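PDB 6R2H: HmuY protein from Prevotella intermedia, which probably binds heme as a hemophore-like protein of the HmuY family, contributing to heme acquisition, and is captured here in its heme-free form. Local coordinates for residues Thr10-Tyr15 with Lys181-Asp186; Ser17-Asp22 with Ile71-Thr76; Leu86-Thr91 with Val155-Phe160; Asn97-Gly102 with Ala165-Phe170. All blocks are in the same frame, centred on the assembly; numbering follows the deposited sequence.

Contact 1. Residues Thr10-Tyr15 with Lys181-Asp186; sequences TLMPGY and KAVSFD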
loop_
_atom_site.group_PDB
_atom_site.type_symbol
_atom_site.label_atom_id
_atom_site.label_comp_id
_atom_site.label_asym_id
_atom_site.label_seq_id
_atom_site.Cartn_x
_atom_site.Cartn_y
_atom_site.Cartn_z
ATOM N N THR A 10 -1.548 8.589 9.665
ATOM C CA THR A 10 -2.171 9.608 8.838
ATOM C C THR A 10 -3.533 9.111 8.362
ATOM O O THR A 10 -3.746 7.908 8.225
ATOM C CB THR A 10 -1.282 9.990 7.646
ATOM O OG1 THR A 10 -1.730 11.264 7.175
ATOM C CG2 THR A 10 -1.305 8.981 6.520
ATOM N N LEU A 11 -4.445 10.055 8.117
ATOM C CA LEU A 11 -5.689 9.753 7.429
ATOM C C LEU A 11 -5.383 9.661 5.940
ATOM O O LEU A 11 -4.579 10.434 5.422
ATOM C CB LEU A 11 -6.701 10.865 7.715
ATOM C CG LEU A 11 -7.168 10.968 9.166
ATOM C CD1 LEU A 11 -8.177 12.091 9.346
ATOM C CD2 LEU A 11 -7.761 9.651 9.645
ATOM N N MET A 12 -6.011 8.705 5.260
ATOM C CA MET A 12 -5.686 8.471 3.861
ATOM C C MET A 12 -6.430 9.452 2.946
ATOM O O MET A 12 -7.544 9.885 3.237
ATOM C CB MET A 12 -6.008 7.027 3.454
ATOM C CG MET A 12 -4.995 6.019 3.977
ATOM S SD MET A 12 -3.293 6.326 3.439
ATOM C CE MET A 12 -3.327 5.654 1.771
ATOM N N PRO A 13 -5.816 9.843 1.808
ATOM C CA PRO A 13 -6.544 10.511 0.725
ATOM C C PRO A 13 -7.415 9.553 -0.089
ATOM O O PRO A 13 -7.529 8.379 0.242
ATOM C CB PRO A 13 -5.407 11.066 -0.154
ATOM C CG PRO A 13 -4.244 10.116 0.073
ATOM C CD PRO A 13 -4.380 9.682 1.520
ATOM N N GLY A 14 -8.032 10.072 -1.157
ATOM C CA GLY A 14 -9.039 9.341 -1.908
ATOM C C GLY A 14 -8.416 8.345 -2.879
ATOM O O GLY A 14 -7.194 8.275 -2.998
ATOM N N TYR A 15 -9.282 7.617 -3.600
ATOM C CA TYR A 15 -8.902 6.559 -4.527
ATOM C C TYR A 15 -7.918 7.010 -5.608
ATOM O O TYR A 15 -7.331 6.179 -6.307
ATOM C CB TYR A 15 -10.155 5.923 -5.129
ATOM C CG TYR A 15 -10.709 4.847 -4.235
ATOM C CD1 TYR A 15 -11.538 5.168 -3.175
ATOM C CD2 TYR A 15 -10.358 3.515 -4.419
ATOM C CE1 TYR A 15 -12.021 4.178 -2.330
ATOM C CE2 TYR A 15 -10.839 2.517 -3.583
ATOM C CZ TYR A 15 -11.673 2.852 -2.531
ATOM O OH TYR A 15 -12.153 1.876 -1.702
ATOM N N LYS A 181 -10.793 6.157 6.170
ATOM C CA LYS A 181 -9.615 5.326 5.974
ATOM C C LYS A 181 -8.366 5.984 6.558
ATOM O O LYS A 181 -8.274 7.213 6.613
ATOM C CB LYS A 181 -9.420 5.063 4.481
ATOM C CG LYS A 181 -10.581 4.321 3.846
ATOM C CD LYS A 181 -10.668 4.496 2.340
ATOM C CE LYS A 181 -11.626 3.512 1.707
ATOM N NZ LYS A 181 -12.586 2.991 2.710
ATOM N N ALA A 182 -7.397 5.139 6.951
ATOM C CA ALA A 182 -6.147 5.572 7.561
ATOM C C ALA A 182 -5.100 4.469 7.449
ATOM O O ALA A 182 -5.428 3.311 7.218
ATOM C CB ALA A 182 -6.366 5.935 9.006
ATOM N N VAL A 183 -3.830 4.857 7.602
ATOM C CA VAL A 183 -2.721 3.924 7.695
ATOM C C VAL A 183 -1.935 4.337 8.936
ATOM O O VAL A 183 -1.534 5.496 9.053
ATOM C CB VAL A 183 -1.842 3.943 6.424
ATOM C CG1 VAL A 183 -0.477 3.289 6.628
ATOM C CG2 VAL A 183 -2.535 3.379 5.184
ATOM N N SER A 184 -1.763 3.390 9.867
ATOM C CA SER A 184 -1.040 3.599 11.111
ATOM C C SER A 184 -0.193 2.364 11.415
ATOM O O SER A 184 -0.701 1.253 11.292
ATOM C CB SER A 184 -2.010 3.844 12.211
ATOM O OG SER A 184 -1.336 4.306 13.360
ATOM N N PHE A 185 1.087 2.547 11.780
ATOM C CA PHE A 185 1.942 1.428 12.159
ATOM C C PHE A 185 3.107 1.879 13.033
ATOM O O PHE A 185 3.448 3.058 13.076
ATOM C CB PHE A 185 2.501 0.701 10.932
ATOM C CG PHE A 185 3.230 1.565 9.929
ATOM C CD1 PHE A 185 4.591 1.831 10.069
ATOM C CD2 PHE A 185 2.562 2.094 8.833
ATOM C CE1 PHE A 185 5.273 2.607 9.141
ATOM C CE2 PHE A 185 3.242 2.869 7.905
ATOM C CZ PHE A 185 4.596 3.119 8.057
ATOM N N ASP A 186 3.710 0.909 13.722
ATOM C CA ASP A 186 4.984 1.091 14.400
ATOM C C ASP A 186 6.036 0.322 13.623
ATOM O O ASP A 186 5.701 -0.651 12.941
ATOM C CB ASP A 186 4.952 0.564 15.834
ATOM C CG ASP A 186 3.871 1.202 16.684
ATOM O OD1 ASP A 186 3.628 2.411 16.508
ATOM O OD2 ASP A 186 3.267 0.481 17.496
HETATM O O HOH W 1 -9.680 9.714 5.008
HETATM O O HOH W 2 -14.400 1.785 0.119
#

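Contact 2. Residues Ser17-Asp22 with Ile71-Thr76; sequences SWIYID and IAFHIT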
loop_
_atom_site.group_PDB
_atom_site.type_symbol
_atom_site.label_atom_id
_atom_site.label_comp_id
_atom_site.label_asym_id
_atom_site.label_seq_id
_atom_site.Cartn_x
_atom_site.Cartn_y
_atom_site.Cartn_z
ATOM N N SER A 17 -5.197 8.857 -5.086
ATOM C CA SER A 17 -3.960 9.358 -4.506
ATOM C C SER A 17 -3.221 8.294 -3.700
ATOM O O SER A 17 -3.785 7.288 -3.281
ATOM C CB SER A 17 -4.191 10.588 -3.686
ATOM O OG SER A 17 -5.069 11.483 -4.345
ATOM N N TRP A 18 -1.930 8.577 -3.514
ATOM C CA TRP A 18 -0.963 7.756 -2.815
ATOM C C TRP A 18 -0.367 8.572 -1.670
ATOM O O TRP A 18 -0.304 9.795 -1.732
ATOM C CB TRP A 18 0.158 7.360 -3.782
ATOM C CG TRP A 18 -0.164 6.275 -4.760
ATOM C CD1 TRP A 18 -0.713 6.416 -6.003
ATOM C CD2 TRP A 18 0.068 4.863 -4.581
ATOM N NE1 TRP A 18 -0.841 5.190 -6.612
ATOM C CE2 TRP A 18 -0.372 4.220 -5.764
ATOM C CE3 TRP A 18 0.582 4.080 -3.536
ATOM C CZ2 TRP A 18 -0.300 2.839 -5.927
ATOM C CZ3 TRP A 18 0.658 2.714 -3.703
ATOM C CH2 TRP A 18 0.218 2.102 -4.881
ATOM N N ILE A 19 0.116 7.879 -0.637
ATOM C CA ILE A 19 1.109 8.465 0.249
ATOM C C ILE A 19 2.427 7.710 0.067
ATOM O O ILE A 19 2.427 6.498 -0.131
ATOM C CB ILE A 19 0.633 8.482 1.711
ATOM C CG1 ILE A 19 0.465 7.076 2.295
ATOM C CG2 ILE A 19 -0.628 9.317 1.861
ATOM C CD1 ILE A 19 0.288 7.050 3.795
ATOM N N TYR A 20 3.541 8.447 0.128
ATOM C CA TYR A 20 4.881 7.903 -0.032
ATOM C C TYR A 20 5.667 8.153 1.253
ATOM O O TYR A 20 5.853 9.305 1.647
ATOM C CB TYR A 20 5.572 8.523 -1.252
ATOM C CG TYR A 20 4.944 8.166 -2.577
ATOM C CD1 TYR A 20 3.884 8.906 -3.085
ATOM C CD2 TYR A 20 5.404 7.093 -3.329
ATOM C CE1 TYR A 20 3.302 8.588 -4.304
ATOM C CE2 TYR A 20 4.837 6.764 -4.554
ATOM C CZ TYR A 20 3.778 7.516 -5.043
ATOM O OH TYR A 20 3.196 7.208 -6.239
ATOM N N ILE A 21 6.118 7.068 1.903
ATOM C CA ILE A 21 6.740 7.201 3.214
ATOM C C ILE A 21 8.235 6.929 3.144
ATOM O O ILE A 21 8.654 5.874 2.686
ATOM C CB ILE A 21 6.058 6.306 4.257
ATOM C CG1 ILE A 21 4.548 6.548 4.246
ATOM C CG2 ILE A 21 6.667 6.548 5.634
ATOM C CD1 ILE A 21 3.733 5.481 4.915
ATOM N N ASP A 22 9.017 7.895 3.631
ATOM C CA ASP A 22 10.437 7.706 3.881
ATOM C C ASP A 22 10.592 7.141 5.287
ATOM O O ASP A 22 10.375 7.849 6.267
ATOM C CB ASP A 22 11.196 9.028 3.770
ATOM C CG ASP A 22 12.687 8.897 3.998
ATOM O OD1 ASP A 22 13.134 7.833 4.475
ATOM O OD2 ASP A 22 13.402 9.862 3.653
ATOM N N ILE A 71 8.144 2.859 1.170
ATOM C CA ILE A 71 6.863 2.195 0.969
ATOM C C ILE A 71 5.789 3.249 0.697
ATOM O O ILE A 71 5.942 4.420 1.062
ATOM C CB ILE A 71 6.472 1.269 2.145
ATOM C CG1 ILE A 71 6.196 2.050 3.435
ATOM C CG2 ILE A 71 7.502 0.177 2.337
ATOM C CD1 ILE A 71 5.727 1.217 4.613
ATOM N N ALA A 72 4.691 2.792 0.075
ATOM C CA ALA A 72 3.619 3.666 -0.370
ATOM C C ALA A 72 2.275 2.960 -0.226
ATOM O O ALA A 72 2.193 1.737 -0.340
ATOM C CB ALA A 72 3.880 4.147 -1.781
ATOM N N PHE A 73 1.235 3.763 0.026
ATOM C CA PHE A 73 -0.110 3.263 0.248
ATOM C C PHE A 73 -1.110 4.020 -0.618
ATOM O O PHE A 73 -1.030 5.239 -0.767
ATOM C CB PHE A 73 -0.479 3.288 1.735
ATOM C CG PHE A 73 0.364 2.373 2.588
ATOM C CD1 PHE A 73 0.014 1.038 2.749
ATOM C CD2 PHE A 73 1.524 2.834 3.202
ATOM C CE1 PHE A 73 0.787 0.187 3.531
ATOM C CE2 PHE A 73 2.294 1.982 3.985
ATOM C CZ PHE A 73 1.933 0.659 4.136
ATOM N N HIS A 74 -2.022 3.243 -1.205
ATOM C CA HIS A 74 -3.197 3.724 -1.910
ATOM C C HIS A 74 -4.416 3.004 -1.336
ATOM O O HIS A 74 -4.634 1.828 -1.630
ATOM C CB HIS A 74 -3.057 3.469 -3.425
ATOM C CG HIS A 74 -4.360 3.547 -4.157
ATOM N ND1 HIS A 74 -5.122 2.428 -4.449
ATOM C CD2 HIS A 74 -5.046 4.600 -4.650
ATOM C CE1 HIS A 74 -6.210 2.791 -5.102
ATOM N NE2 HIS A 74 -6.186 4.118 -5.239
ATOM N N ILE A 75 -5.205 3.720 -0.530
ATOM C CA ILE A 75 -6.269 3.104 0.248
ATOM C C ILE A 75 -5.627 2.012 1.110
ATOM O O ILE A 75 -4.985 2.345 2.108
ATOM C CB ILE A 75 -7.448 2.638 -0.637
ATOM C CG1 ILE A 75 -7.925 3.748 -1.584
ATOM C CG2 ILE A 75 -8.592 2.090 0.209
ATOM C CD1 ILE A 75 -8.363 5.012 -0.893
ATOM N N THR A 76 -5.724 0.741 0.702
ATOM C CA THR A 76 -5.103 -0.337 1.466
ATOM C C THR A 76 -4.057 -1.065 0.627
ATOM O O THR A 76 -3.358 -1.933 1.147
ATOM C CB THR A 76 -6.111 -1.293 2.127
ATOM O OG1 THR A 76 -6.912 -1.924 1.129
ATOM C CG2 THR A 76 -7.026 -0.612 3.118
HETATM O O HOH W 3 -5.369 6.640 -1.048
#

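Contact 3. Residues Leu86-Thr91 with Val155-Phe160; sequences LMTGET and VFAVKF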
loop_
_atom_site.group_PDB
_atom_site.type_symbol
_atom_site.label_atom_id
_atom_site.label_comp_id
_atom_site.label_asym_id
_atom_site.label_seq_id
_atom_site.Cartn_x
_atom_site.Cartn_y
_atom_site.Cartn_z
ATOM N N LEU A 86 8.257 -10.018 3.641
ATOM C CA LEU A 86 7.862 -11.277 4.239
ATOM C C LEU A 86 7.009 -10.963 5.459
ATOM O O LEU A 86 7.472 -10.275 6.362
ATOM C CB LEU A 86 9.113 -12.059 4.659
ATOM C CG LEU A 86 8.816 -13.275 5.543
ATOM C CD1 LEU A 86 8.231 -14.428 4.727
ATOM C CD2 LEU A 86 10.064 -13.720 6.296
ATOM N N MET A 87 5.777 -11.479 5.472
ATOM C CA MET A 87 4.935 -11.426 6.652
ATOM C C MET A 87 5.415 -12.507 7.622
ATOM O O MET A 87 5.228 -13.688 7.364
ATOM C CB MET A 87 3.473 -11.664 6.268
ATOM C CG MET A 87 2.513 -11.485 7.425
ATOM S SD MET A 87 0.766 -11.764 7.012
ATOM C CE MET A 87 0.804 -13.447 6.393
ATOM N N THR A 88 6.081 -12.107 8.713
ATOM C CA THR A 88 6.654 -13.080 9.639
ATOM C C THR A 88 5.548 -13.625 10.540
ATOM O O THR A 88 4.400 -13.175 10.448
ATOM C CB THR A 88 7.758 -12.476 10.519
ATOM O OG1 THR A 88 7.110 -11.762 11.571
ATOM C CG2 THR A 88 8.711 -11.567 9.767
ATOM N N GLY A 89 5.921 -14.564 11.425
ATOM C CA GLY A 89 5.011 -15.107 12.425
ATOM C C GLY A 89 5.070 -14.348 13.754
ATOM O O GLY A 89 4.287 -14.624 14.664
ATOM N N GLU A 90 6.019 -13.407 13.882
ATOM C CA GLU A 90 6.165 -12.605 15.088
ATOM C C GLU A 90 5.054 -11.558 15.143
ATOM O O GLU A 90 4.707 -10.968 14.124
ATOM C CB GLU A 90 7.546 -11.947 15.097
ATOM C CG GLU A 90 7.882 -11.223 16.382
ATOM C CD GLU A 90 7.848 -12.145 17.583
ATOM O OE1 GLU A 90 8.771 -12.984 17.701
ATOM O OE2 GLU A 90 6.884 -12.029 18.378
ATOM N N THR A 91 4.537 -11.297 16.349
ATOM C CA THR A 91 3.499 -10.293 16.523
ATOM C C THR A 91 3.950 -9.217 17.510
ATOM O O THR A 91 3.270 -8.200 17.662
ATOM C CB THR A 91 2.142 -10.908 16.903
ATOM O OG1 THR A 91 2.335 -11.890 17.917
ATOM C CG2 THR A 91 1.396 -11.548 15.752
ATOM N N VAL A 155 4.352 -8.864 12.329
ATOM C CA VAL A 155 5.433 -7.984 11.920
ATOM C C VAL A 155 5.803 -8.343 10.485
ATOM O O VAL A 155 6.006 -9.512 10.180
ATOM C CB VAL A 155 6.648 -8.065 12.869
ATOM C CG1 VAL A 155 7.798 -7.207 12.367
ATOM C CG2 VAL A 155 6.289 -7.673 14.298
ATOM N N PHE A 156 5.857 -7.329 9.617
ATOM C CA PHE A 156 6.319 -7.496 8.252
ATOM C C PHE A 156 7.800 -7.130 8.190
ATOM O O PHE A 156 8.202 -6.088 8.701
ATOM C CB PHE A 156 5.510 -6.606 7.298
ATOM C CG PHE A 156 4.085 -7.044 7.109
ATOM C CD1 PHE A 156 3.116 -6.741 8.052
ATOM C CD2 PHE A 156 3.721 -7.779 5.990
ATOM C CE1 PHE A 156 1.807 -7.162 7.875
ATOM C CE2 PHE A 156 2.415 -8.208 5.817
ATOM C CZ PHE A 156 1.461 -7.893 6.758
ATOM N N ALA A 157 8.596 -7.981 7.534
ATOM C CA ALA A 157 10.004 -7.722 7.275
ATOM C C ALA A 157 10.168 -7.231 5.841
ATOM O O ALA A 157 9.573 -7.806 4.935
ATOM C CB ALA A 157 10.792 -8.988 7.503
ATOM N N VAL A 158 10.964 -6.163 5.655
ATOM C CA VAL A 158 11.198 -5.532 4.357
ATOM C C VAL A 158 12.702 -5.322 4.140
ATOM O O VAL A 158 13.345 -4.648 4.949
ATOM C CB VAL A 158 10.443 -4.192 4.211
ATOM C CG1 VAL A 158 10.224 -3.827 2.755
ATOM C CG2 VAL A 158 9.113 -4.200 4.938
ATOM N N LYS A 159 13.228 -5.901 3.043
ATOM C CA LYS A 159 14.596 -5.750 2.565
ATOM C C LYS A 159 14.573 -4.840 1.338
ATOM O O LYS A 159 13.813 -5.100 0.403
ATOM C CB LYS A 159 15.081 -7.049 1.907
ATOM C CG LYS A 159 15.631 -8.185 2.760
ATOM C CD LYS A 159 15.507 -9.508 1.997
ATOM C CE LYS A 159 16.429 -10.631 2.433
ATOM N NZ LYS A 159 17.709 -10.605 1.675
ATOM N N PHE A 160 15.440 -3.819 1.318
ATOM C CA PHE A 160 15.530 -2.934 0.164
ATOM C C PHE A 160 16.852 -3.158 -0.572
ATOM O O PHE A 160 17.879 -3.436 0.047
ATOM C CB PHE A 160 15.361 -1.471 0.581
ATOM C CG PHE A 160 14.064 -1.161 1.286
ATOM C CD1 PHE A 160 12.882 -0.989 0.576
ATOM C CD2 PHE A 160 14.027 -1.047 2.673
ATOM C CE1 PHE A 160 11.698 -0.729 1.251
ATOM C CE2 PHE A 160 12.843 -0.779 3.342
ATOM C CZ PHE A 160 11.681 -0.604 2.626
#

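Contact 4. Residues Asn97-Gly102 with Ala165-Phe170; sequences NALPAG and AALIKF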
loop_
_atom_site.group_PDB
_atom_site.type_symbol
_atom_site.label_atom_id
_atom_site.label_comp_id
_atom_site.label_asym_id
_atom_site.label_seq_id
_atom_site.Cartn_x
_atom_site.Cartn_y
_atom_site.Cartn_z
ATOM N N ASN A 97 14.629 -7.778 16.119
ATOM C CA ASN A 97 15.529 -6.666 15.838
ATOM C C ASN A 97 16.372 -6.901 14.590
ATOM O O ASN A 97 17.213 -6.077 14.253
ATOM C CB ASN A 97 16.452 -6.360 17.018
ATOM C CG ASN A 97 15.800 -5.450 18.033
ATOM O OD1 ASN A 97 15.707 -4.237 17.818
ATOM N ND2 ASN A 97 15.341 -6.033 19.131
ATOM N N ALA A 98 16.148 -8.036 13.928
ATOM C CA ALA A 98 16.756 -8.302 12.637
ATOM C C ALA A 98 15.748 -9.062 11.780
ATOM O O ALA A 98 14.816 -9.672 12.308
ATOM C CB ALA A 98 18.031 -9.085 12.830
ATOM N N LEU A 99 15.954 -9.018 10.458
ATOM C CA LEU A 99 15.135 -9.733 9.497
ATOM C C LEU A 99 15.461 -11.223 9.556
ATOM O O LEU A 99 16.632 -11.602 9.552
ATOM C CB LEU A 99 15.445 -9.174 8.108
ATOM C CG LEU A 99 14.604 -7.982 7.669
ATOM C CD1 LEU A 99 14.821 -6.797 8.585
ATOM C CD2 LEU A 99 14.947 -7.614 6.244
ATOM N N PRO A 100 14.439 -12.106 9.656
ATOM C CA PRO A 100 14.662 -13.548 9.569
ATOM C C PRO A 100 14.777 -14.024 8.125
ATOM O O PRO A 100 14.429 -13.293 7.198
ATOM C CB PRO A 100 13.379 -14.104 10.193
ATOM C CG PRO A 100 12.327 -13.088 9.825
ATOM C CD PRO A 100 13.034 -11.752 9.913
ATOM N N ALA A 101 15.273 -15.254 7.945
ATOM C CA ALA A 101 15.282 -15.882 6.633
ATOM C C ALA A 101 13.862 -16.330 6.287
ATOM O O ALA A 101 13.043 -16.557 7.180
ATOM C CB ALA A 101 16.264 -17.025 6.595
ATOM N N GLY A 102 13.585 -16.429 4.982
ATOM C CA GLY A 102 12.276 -16.844 4.502
ATOM C C GLY A 102 12.032 -16.412 3.058
ATOM O O GLY A 102 12.965 -16.020 2.362
ATOM N N ALA A 165 16.596 -1.826 5.684
ATOM C CA ALA A 165 15.595 -2.821 6.003
ATOM C C ALA A 165 14.643 -2.235 7.042
ATOM O O ALA A 165 14.957 -1.215 7.666
ATOM C CB ALA A 165 16.283 -4.074 6.497
ATOM N N ALA A 166 13.476 -2.877 7.208
ATOM C CA ALA A 166 12.539 -2.432 8.229
ATOM C C ALA A 166 11.681 -3.577 8.764
ATOM O O ALA A 166 11.432 -4.571 8.081
ATOM C CB ALA A 166 11.683 -1.319 7.679
ATOM N N LEU A 167 11.211 -3.396 9.998
ATOM C CA LEU A 167 10.277 -4.309 10.633
ATOM C C LEU A 167 9.056 -3.498 11.056
ATOM O O LEU A 167 9.172 -2.562 11.851
ATOM C CB LEU A 167 10.966 -4.933 11.852
ATOM C CG LEU A 167 12.229 -5.756 11.588
ATOM C CD1 LEU A 167 12.985 -5.947 12.891
ATOM C CD2 LEU A 167 11.879 -7.109 10.977
ATOM N N ILE A 168 7.888 -3.854 10.510
ATOM C CA ILE A 168 6.706 -3.007 10.578
ATOM C C ILE A 168 5.561 -3.807 11.198
ATOM O O ILE A 168 5.290 -4.932 10.779
ATOM C CB ILE A 168 6.330 -2.478 9.167
ATOM C CG1 ILE A 168 7.485 -1.740 8.484
ATOM C CG2 ILE A 168 5.047 -1.654 9.167
ATOM C CD1 ILE A 168 7.326 -1.621 6.985
ATOM N N LYS A 169 4.861 -3.204 12.165
ATOM C CA LYS A 169 3.638 -3.786 12.688
ATOM C C LYS A 169 2.517 -2.759 12.549
ATOM O O LYS A 169 2.627 -1.657 13.081
ATOM C CB LYS A 169 3.860 -4.227 14.138
ATOM C CG LYS A 169 2.628 -4.686 14.908
ATOM C CD LYS A 169 2.946 -4.960 16.360
ATOM C CE LYS A 169 1.743 -5.387 17.175
ATOM N NZ LYS A 169 1.183 -6.650 16.643
ATOM N N PHE A 170 1.453 -3.133 11.825
ATOM C CA PHE A 170 0.339 -2.242 11.535
ATOM C C PHE A 170 -0.584 -2.118 12.745
ATOM O O PHE A 170 -0.814 -3.085 13.464
ATOM C CB PHE A 170 -0.352 -2.673 10.239
ATOM C CG PHE A 170 0.501 -2.441 9.019
ATOM C CD1 PHE A 170 0.473 -1.223 8.348
ATOM C CD2 PHE A 170 1.375 -3.424 8.563
ATOM C CE1 PHE A 170 1.271 -1.001 7.232
ATOM C CE2 PHE A 170 2.182 -3.205 7.449
ATOM C CZ PHE A 170 2.131 -1.989 6.791
#

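Contact 1. Residues Thr10-Tyr15 with Lys181-Asp186
Met12 reaches Val183 through a folded side chain. Its CG lies anti to the carbonyl carbon (chi1 -75°), and two further bends at chi2 and chi3 turn the sulfur toward the valine. Val183 has CG1 anti to the backbone N, which leaves CG2 to meet the methionine. Met12 SD lies 3.5 Å from Val183 CG2, and the two side chains meet at a slant. On the way, Met12 CG passes 3.8 Å from Ala182 CA.

The backbones pair as antiparallel strands. Thr10 and Val183 form a hydrogen-bonded pair: Thr10 N donates to Val183 O, and Val183 N donates to Thr10 O at 3.1 Å. Leu11 and Ala182 follow as a non-hydrogen-bonded pair. Their side chains lie on the sheet face opposite that of Thr10 and Val183, with Leu11 CD2 4.0 Å from Ala182 CB. Past the strand end, Met12 N still donates to Lys181 O at 3.0 Å. This bond is nearly straight at the hydrogen (173°), but the donor sits above the carbonyl plane. A water donates to both Met12 O and Lys181 O.

Tyr15 and Lys181 cross at about a right angle, with Tyr15 OH 3.8 Å from Lys181 CE. A second water bonds to Tyr15 OH and, weakly, to Lys181 NZ.

The contact ties edge strand 6-11 of the large antiparallel sheet to strand 181-190. Strand 165-174 pairs with the other side of 181-190. Met12 and Val183 also pack on Phe73 of strand 71-74, and Thr10 and Met12 on Ile19 of strand 17-21.

Contact 2. Residues Ser17-Asp22 with Ile71-Thr76
Ile19 and Phe73 satisfy each other's backbone polar groups as an antiparallel hydrogen-bonded pair. Ile19 N donates to Phe73 O at 2.9 Å, and Phe73 N returns a bond to Ile19 O. Ile21 and Ile71 form the next such pair. Ile21 N donates to Ile71 O at 2.8 Å, while the return bond from Ile71 N is weak. Two carbonyls also meet CA-H groups: Phe73 O that of Trp18, and Ile19 O that of Ala72. At the strand end, a water accepts from Ile75 N and lies within hydrogen-bonding distance of Ser17 O.

His74 CB stands over the Trp18 six-membered ring, 3.5 Å from its centroid and 5° off the normal, a CH-pi contact. Tyr20 OH lies over the opposite face, near the rim. Trp18 NE1 bonds to Glu33. The His74 ring has both nitrogens engaged, ND1 with Asp77 and NE2 with Tyr15 O, which should fix its rotation. Ile21 CD1 meets the edge of the Phe73 ring, 3.8 Å from Phe73 CD2.

These are the central strands of a four-stranded antiparallel sheet. Strand 28-32 flanks 17-21, and 77-80 flanks 71-74. Ile19, Ile21, Ile71 and Phe73 face strands 6-11 and 181-190 of the larger sheet.

Contact 3. Residues Leu86-Thr91 with Val155-Phe160
Met87 lies alongside the Phe156 ring, the two side chains pointing the same way. The methionine runs extended through chi1 (-174°) and chi2, then bends at chi3. Met87 CB is 3.6 Å from Phe156 CE2. Met87 CG stands over the Phe156 ring face, 4.0 Å from its centroid, as a CH-pi contact. Met87 SD sits further out and obliquely, 4.7 Å from the Phe156 centroid, completing a Met-aromatic contact.

Thr88 places OG1 between its backbone N and carbonyl carbon (chi1 80°). There Thr88 OG1 donates to Val155 O at 2.9 Å. Thr88 N donates to the same oxygen, so Val155 O is gripped by two bonds from one residue. OG1 also accepts from Glu90 N, which makes an ST turn. The methyl Thr88 CG2 is 4.0 Å from Ala157 CB.

The turn brings Glu90 O to Val155 N, and Val155 N donates to Glu90 O at 2.8 Å in a nearly straight bond. Val155 CG2 rests beside the same carbonyl. Glu90 bends at chi2, and the turn of the carboxylate at chi3 lets OE2 accept from Thr91 N, from above the carboxylate plane. Asp92 N bonds to OE2 as well. Leu86 and Ala157 exchange two backbone bonds as an antiparallel hydrogen-bonded pair. Ala157 N donates to Leu86 O at 2.8 Å.

The contact joins the end of strand 83-87 to strand 155-160 in the large antiparallel sheet. Strand 105-115 lies beyond 83-87, and strand 165-174 beyond 155-160. There Phe156 meets Phe170, while Val155 and Ala157 pack on Leu167.

Contact 4. Residues Asn97-Gly102 with Ala165-Phe170
Apolar contacts between Leu99 and two residues of strand 165-174 carry this meeting. Leu99 CD1 sits 3.7 Å from Ala165 CB and 3.8 Å from Leu167 CD2. Leu99 CD2 is 3.8 Å from Ala165 CB, so both branches rest on the alanine. Leu99 has CG anti to the carbonyl carbon (chi1 -89°), which directs the fork at the strand. The two leucine side chains meet at an angle. Ala165 and Leu167 alternate with Ala166 along the strand, and both point their CB toward the loop.

Side chain to backbone packing comes next. Leu167 CD1 touches the peptide that links Asn97 to Ala98, with Asn97 C and Ala98 N each 3.9 Å away. Leu167 CD2 approaches Ala98 O at 4.1 Å.

The arrangement is a loop lying over one face of a sheet. Residues 97-102 belong to the irregular connection between strands 83-87 and 105-115 of the large antiparallel sheet, and strand 165-174 is an inner strand of that sheet.

Hydrogen bonds do not bridge the two segments. Several polar groups bond to other parts of the chain. Pro100 O is met by Tyr104 OH, and Asn97 O by Thr2 OG1. In the strand, Ala165 pairs with Ile190, and Leu167 with Lys188. Leu99 also packs on Ala157, Lys159 and Ile190, which lie on the two strands beside 165-174.

Overall arrangement
Contacts 1, 3 and 4 all reach the large antiparallel sheet, in which strands 6-11, 181-190, 165-174, 155-160 and 83-87 are successive neighbours. Contact 2 belongs to the separate four-stranded sheet. Its centre is about 8 Å from that of contact 1, and the two touch directly, as Met12 CE packs on the Phe73 carbonyl. Contacts 3 and 4 have centres about 4 Å apart, and those of contacts 1 and 4 are about 21 Å apart. Phe73 also packs against Phe170, linking contacts 2 and 4. Along the chain, contact 1 spans all the others, contact 2 closes first, and contacts 3 and 4 interleave. The pairing of 6-11 with 181-190 thus brings both chain ends into one sheet.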